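Local coordinates for fatty acid-binding protein TM_1468 (Thermotoga maritima, PDB 1VPV) that binds long-chain fatty acids such as palmitate and may take part in lipid transport or fatty acid metabolism, at residues S240-G246 against F291-E297. Residues are numbered along the deposited sequence; the frame is centred on the assembly and turned at random.
Sequences SKLRVIG and FGIEVLE. With PLM (palmitic acid), chain D.
Arg-243 and Glu-294 exchange two backbone hydrogen bonds, N to O and O to N, each 2.8 Å, and Ile-245 pairs likewise with Gly-292, joining antiparallel strands 241-248 and 289-295, neighbours in a mixed six-stranded DegV-family sheet. Lys-241 O takes Leu-296 N at 2.9 Å and, weakly, Glu-297 N: a classic beta bulge. Arg-243 and Glu-294 run side by side off one face. With CG of Glu-294 anti to its backbone N (chi1 173°), OE1 reaches the guanidinium edge, lying in that plane. Arg-243 NE meets Glu-294 OE1 at 2.8 Å, from above the carboxylate plane, while NH2 is received by the syn lone pair of that oxygen; the two planes stand 60° apart. Glu-294 OE2 has a salt bridge to Arg-164, and Arg-243 NH1 one to Glu-146. Replacing Arg-243 with alanine is likely to leave Glu-294 OE1 without its two close donors and Leu-296 CD1 without the CG it packs on. On the opposite face, Val-244 CG2 touches Ile-293 CD1 (3.7 Å), which sits over the Phe-291 ring, beneath helix 252-263. Palmitate's terminal methyl, CG, is a van der Waals neighbour 3.5 Å from Gly-292 N. The contact thus splits its chemistry: hydrocarbon toward that helix, charges toward helices 138-149 and 154-166.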
ATOM      1  N   SER A 240       6.928   6.315  20.781  1.00 23.36           N
ATOM      2  CA  SER A 240       7.624   5.226  20.082  1.00 24.40           C
ATOM      3  C   SER A 240       8.337   5.746  18.809  1.00 22.77           C
ATOM      4  O   SER A 240       7.995   6.776  18.259  1.00 19.56           O
ATOM      5  CB  SER A 240       6.640   4.085  19.750  1.00 25.01           C
ATOM      6  OG  SER A 240       6.131   3.492  20.947  1.00 27.81           O
ATOM      7  N   LYS A 241       9.355   5.027  18.372  1.00 24.87           N
ATOM      8  CA  LYS A 241      10.089   5.371  17.161  1.00 25.46           C
ATOM      9  C   LYS A 241       9.374   4.800  15.951  1.00 23.58           C
ATOM     10  O   LYS A 241       9.160   3.588  15.882  1.00 23.72           O
ATOM     11  CB  LYS A 241      11.486   4.768  17.201  1.00 26.78           C
ATOM     12  CG  LYS A 241      12.634   5.703  17.553  1.00 33.07           C
ATOM     13  CD  LYS A 241      13.926   5.178  16.859  1.00 38.65           C
ATOM     14  CE  LYS A 241      15.175   5.751  17.428  1.00 39.30           C
ATOM     15  NZ  LYS A 241      15.262   5.342  18.845  1.00 47.53           N
ATOM     16  N   LEU A 242       9.060   5.651  14.978  1.00 20.69           N
ATOM     17  CA  LEU A 242       8.311   5.227  13.819  1.00 19.35           C
ATOM     18  C   LEU A 242       8.987   5.647  12.518  1.00 19.51           C
ATOM     19  O   LEU A 242       9.691   6.645  12.487  1.00 19.43           O
ATOM     20  CB  LEU A 242       6.945   5.902  13.835  1.00 20.60           C
ATOM     21  CG  LEU A 242       5.968   5.777  14.989  1.00 17.88           C
ATOM     22  CD1 LEU A 242       4.673   6.426  14.553  1.00 20.20           C
ATOM     23  CD2 LEU A 242       5.737   4.297  15.383  1.00 19.99           C
ATOM     24  N   ARG A 243       8.748   4.900  11.444  1.00 18.25           N
ATOM     25  CA  ARG A 243       8.922   5.439  10.077  1.00 18.88           C
ATOM     26  C   ARG A 243       7.559   5.380   9.379  1.00 19.12           C
ATOM     27  O   ARG A 243       6.760   4.505   9.668  1.00 18.11           O
ATOM     28  CB  ARG A 243       9.980   4.678   9.290  1.00 15.32           C
ATOM     29  CG  ARG A 243      11.374   4.806   9.866  1.00 24.85           C
ATOM     30  CD  ARG A 243      12.471   4.356   8.887  1.00 23.64           C
ATOM     31  NE  ARG A 243      12.342   2.929   8.578  1.00 29.89           N
ATOM     32  CZ  ARG A 243      13.283   2.186   7.985  1.00 27.88           C
ATOM     33  NH1 ARG A 243      14.429   2.718   7.635  1.00 18.33           N
ATOM     34  NH2 ARG A 243      13.080   0.885   7.754  1.00 31.97           N
ATOM     35  N   VAL A 244       7.309   6.295   8.454  1.00 19.60           N
ATOM     36  CA  VAL A 244       5.950   6.564   7.960  1.00 20.76           C
ATOM     37  C   VAL A 244       5.914   6.938   6.471  1.00 21.31           C
ATOM     38  O   VAL A 244       6.746   7.714   5.989  1.00 20.76           O
ATOM     39  CB  VAL A 244       5.336   7.767   8.720  1.00 21.05           C
ATOM     40  CG1 VAL A 244       3.891   7.987   8.331  1.00 24.87           C
ATOM     41  CG2 VAL A 244       5.433   7.549  10.208  1.00 30.73           C
ATOM     42  N   ILE A 245       4.937   6.390   5.758  1.00 22.21           N
ATOM     43  CA  ILE A 245       4.546   6.899   4.458  1.00 23.75           C
ATOM     44  C   ILE A 245       3.149   7.471   4.614  1.00 23.69           C
ATOM     45  O   ILE A 245       2.233   6.750   4.903  1.00 22.30           O
ATOM     46  CB  ILE A 245       4.547   5.786   3.398  1.00 24.07           C
ATOM     47  CG1 ILE A 245       5.944   5.167   3.305  1.00 25.56           C
ATOM     48  CG2 ILE A 245       4.124   6.320   2.009  1.00 26.59           C
ATOM     49  CD1 ILE A 245       6.044   4.060   2.238  1.00 27.20           C
ATOM     50  N   GLY A 246       2.999   8.781   4.461  1.00 25.11           N
ATOM     51  CA  GLY A 246       1.687   9.398   4.363  1.00 23.87           C
ATOM     52  C   GLY A 246       1.115   9.167   2.975  1.00 25.45           C
ATOM     53  O   GLY A 246       1.808   9.395   1.953  1.00 26.71           O
ATOM     54  N   PHE A 291      -2.025   6.663   6.686  1.00 21.64           N
ATOM     55  CA  PHE A 291      -0.620   6.361   6.711  1.00 21.30           C
ATOM     56  C   PHE A 291      -0.303   4.898   6.852  1.00 22.30           C
ATOM     57  O   PHE A 291      -1.073   4.136   7.447  1.00 21.13           O
ATOM     58  CB  PHE A 291       0.145   7.216   7.730  1.00 22.58           C
ATOM     59  CG  PHE A 291      -0.495   7.360   9.095  1.00 22.24           C
ATOM     60  CD1 PHE A 291      -1.270   6.377   9.669  1.00 21.21           C
ATOM     61  CD2 PHE A 291      -0.210   8.481   9.851  1.00 21.91           C
ATOM     62  CE1 PHE A 291      -1.807   6.561  10.926  1.00 24.31           C
ATOM     63  CE2 PHE A 291      -0.758   8.661  11.106  1.00 19.73           C
ATOM     64  CZ  PHE A 291      -1.541   7.709  11.646  1.00 18.88           C
ATOM     65  N   GLY A 292       0.822   4.511   6.239  1.00 22.45           N
ATOM     66  CA  GLY A 292       1.481   3.241   6.507  1.00 19.51           C
ATOM     67  C   GLY A 292       2.506   3.553   7.569  1.00 20.16           C
ATOM     68  O   GLY A 292       3.268   4.502   7.415  1.00 20.05           O
ATOM     69  N   ILE A 293       2.523   2.768   8.642  1.00 18.75           N
ATOM     70  CA  ILE A 293       3.406   2.991   9.755  1.00 20.41           C
ATOM     71  C   ILE A 293       4.301   1.773   9.973  1.00 21.89           C
ATOM     72  O   ILE A 293       3.813   0.648   9.933  1.00 21.82           O
ATOM     73  CB  ILE A 293       2.595   3.201  11.069  1.00 21.47           C
ATOM     74  CG1 ILE A 293       1.648   4.409  10.970  1.00 25.70           C
ATOM     75  CG2 ILE A 293       3.505   3.306  12.243  1.00 21.07           C
ATOM     76  CD1 ILE A 293       2.283   5.727  11.061  1.00 29.31           C
ATOM     77  N   GLU A 294       5.602   2.022  10.203  1.00 22.86           N
ATOM     78  CA  GLU A 294       6.575   1.038  10.694  1.00 21.79           C
ATOM     79  C   GLU A 294       7.025   1.417  12.091  1.00 19.63           C
ATOM     80  O   GLU A 294       7.628   2.471  12.307  1.00 17.07           O
ATOM     81  CB  GLU A 294       7.826   0.956   9.806  1.00 21.32           C
ATOM     82  CG  GLU A 294       8.957   0.045  10.406  1.00 22.06           C
ATOM     83  CD  GLU A 294      10.316   0.154   9.683  1.00 29.12           C
ATOM     84  OE1 GLU A 294      10.413   0.954   8.712  1.00 32.67           O
ATOM     85  OE2 GLU A 294      11.294  -0.554  10.084  1.00 28.92           O
ATOM     86  N   VAL A 295       6.776   0.528  13.036  1.00 20.90           N
ATOM     87  CA  VAL A 295       7.287   0.702  14.392  1.00 22.79           C
ATOM     88  C   VAL A 295       8.718   0.128  14.441  1.00 23.93           C
ATOM     89  O   VAL A 295       8.935  -1.053  14.179  1.00 24.41           O
ATOM     90  CB  VAL A 295       6.385  -0.017  15.426  1.00 22.84           C
ATOM     91  CG1 VAL A 295       6.828   0.262  16.858  1.00 26.64           C
ATOM     92  CG2 VAL A 295       4.937   0.400  15.240  1.00 25.30           C
ATOM     93  N   LEU A 296       9.680   0.985  14.748  1.00 24.55           N
ATOM     94  CA  LEU A 296      11.065   0.569  14.979  1.00 26.72           C
ATOM     95  C   LEU A 296      11.323   0.163  16.416  1.00 25.84           C
ATOM     96  O   LEU A 296      12.102  -0.733  16.675  1.00 26.96           O
ATOM     97  CB  LEU A 296      12.008   1.715  14.642  1.00 26.41           C
ATOM     98  CG  LEU A 296      11.868   2.266  13.231  1.00 28.29           C
ATOM     99  CD1 LEU A 296      12.608   3.577  13.115  1.00 31.16           C
ATOM    100  CD2 LEU A 296      12.420   1.260  12.254  1.00 31.45           C
ATOM    101  N   GLU A 297      10.679   0.847  17.345  1.00 29.77           N
ATOM    102  CA  GLU A 297      10.928   0.667  18.776  1.00 31.63           C
ATOM    103  C   GLU A 297       9.695   1.163  19.496  1.00 32.16           C
ATOM    104  O   GLU A 297       9.276   2.299  19.267  1.00 35.87           O
ATOM    105  CB  GLU A 297      12.143   1.500  19.203  1.00 28.68           C
ATOM    106  CG  GLU A 297      12.676   1.180  20.585  1.00 34.72           C
ATOM    107  CD  GLU A 297      13.961   1.955  20.964  1.00 36.38           C
ATOM    108  OE1 GLU A 297      14.631   2.570  20.097  1.00 44.73           O
ATOM    109  OE2 GLU A 297      14.322   1.926  22.156  1.00 49.99           O
TER
HETATM  110  C1  PLM D 501      -7.742  -6.228  -7.473  1.00 34.58           C
HETATM  111  O1  PLM D 501      -7.253  -7.396  -7.437  1.00 33.10           O
HETATM  112  O2  PLM D 501      -8.665  -5.915  -8.291  1.00 29.42           O
HETATM  113  C2  PLM D 501      -7.173  -5.197  -6.525  1.00 28.71           C
HETATM  114  C3  PLM D 501      -8.090  -4.974  -5.339  1.00 19.59           C
HETATM  115  C4  PLM D 501      -7.563  -3.831  -4.481  1.00 17.20           C
HETATM  116  C5  PLM D 501      -8.540  -3.578  -3.337  1.00 17.40           C
HETATM  117  C6  PLM D 501      -8.093  -2.452  -2.442  1.00 19.64           C
HETATM  118  C7  PLM D 501      -9.026  -2.237  -1.260  1.00 20.02           C
HETATM  119  C8  PLM D 501      -8.795  -0.872  -0.618  1.00 18.58           C
HETATM  120  C9  PLM D 501      -7.526  -0.851   0.205  1.00 18.97           C
HETATM  121  CA  PLM D 501      -7.241   0.523   0.778  1.00 21.27           C
HETATM  122  CB  PLM D 501      -6.051   0.472   1.724  1.00 15.01           C
HETATM  123  CC  PLM D 501      -5.583   1.884   2.064  1.00 18.39           C
HETATM  124  CD  PLM D 501      -4.487   1.893   3.150  1.00 20.79           C
HETATM  125  CE  PLM D 501      -3.866   3.267   3.332  1.00 21.45           C
HETATM  126  CF  PLM D 501      -2.918   3.330   4.520  1.00 28.46           C
HETATM  127  CG  PLM D 501      -1.511   2.831   4.179  1.00 28.46           C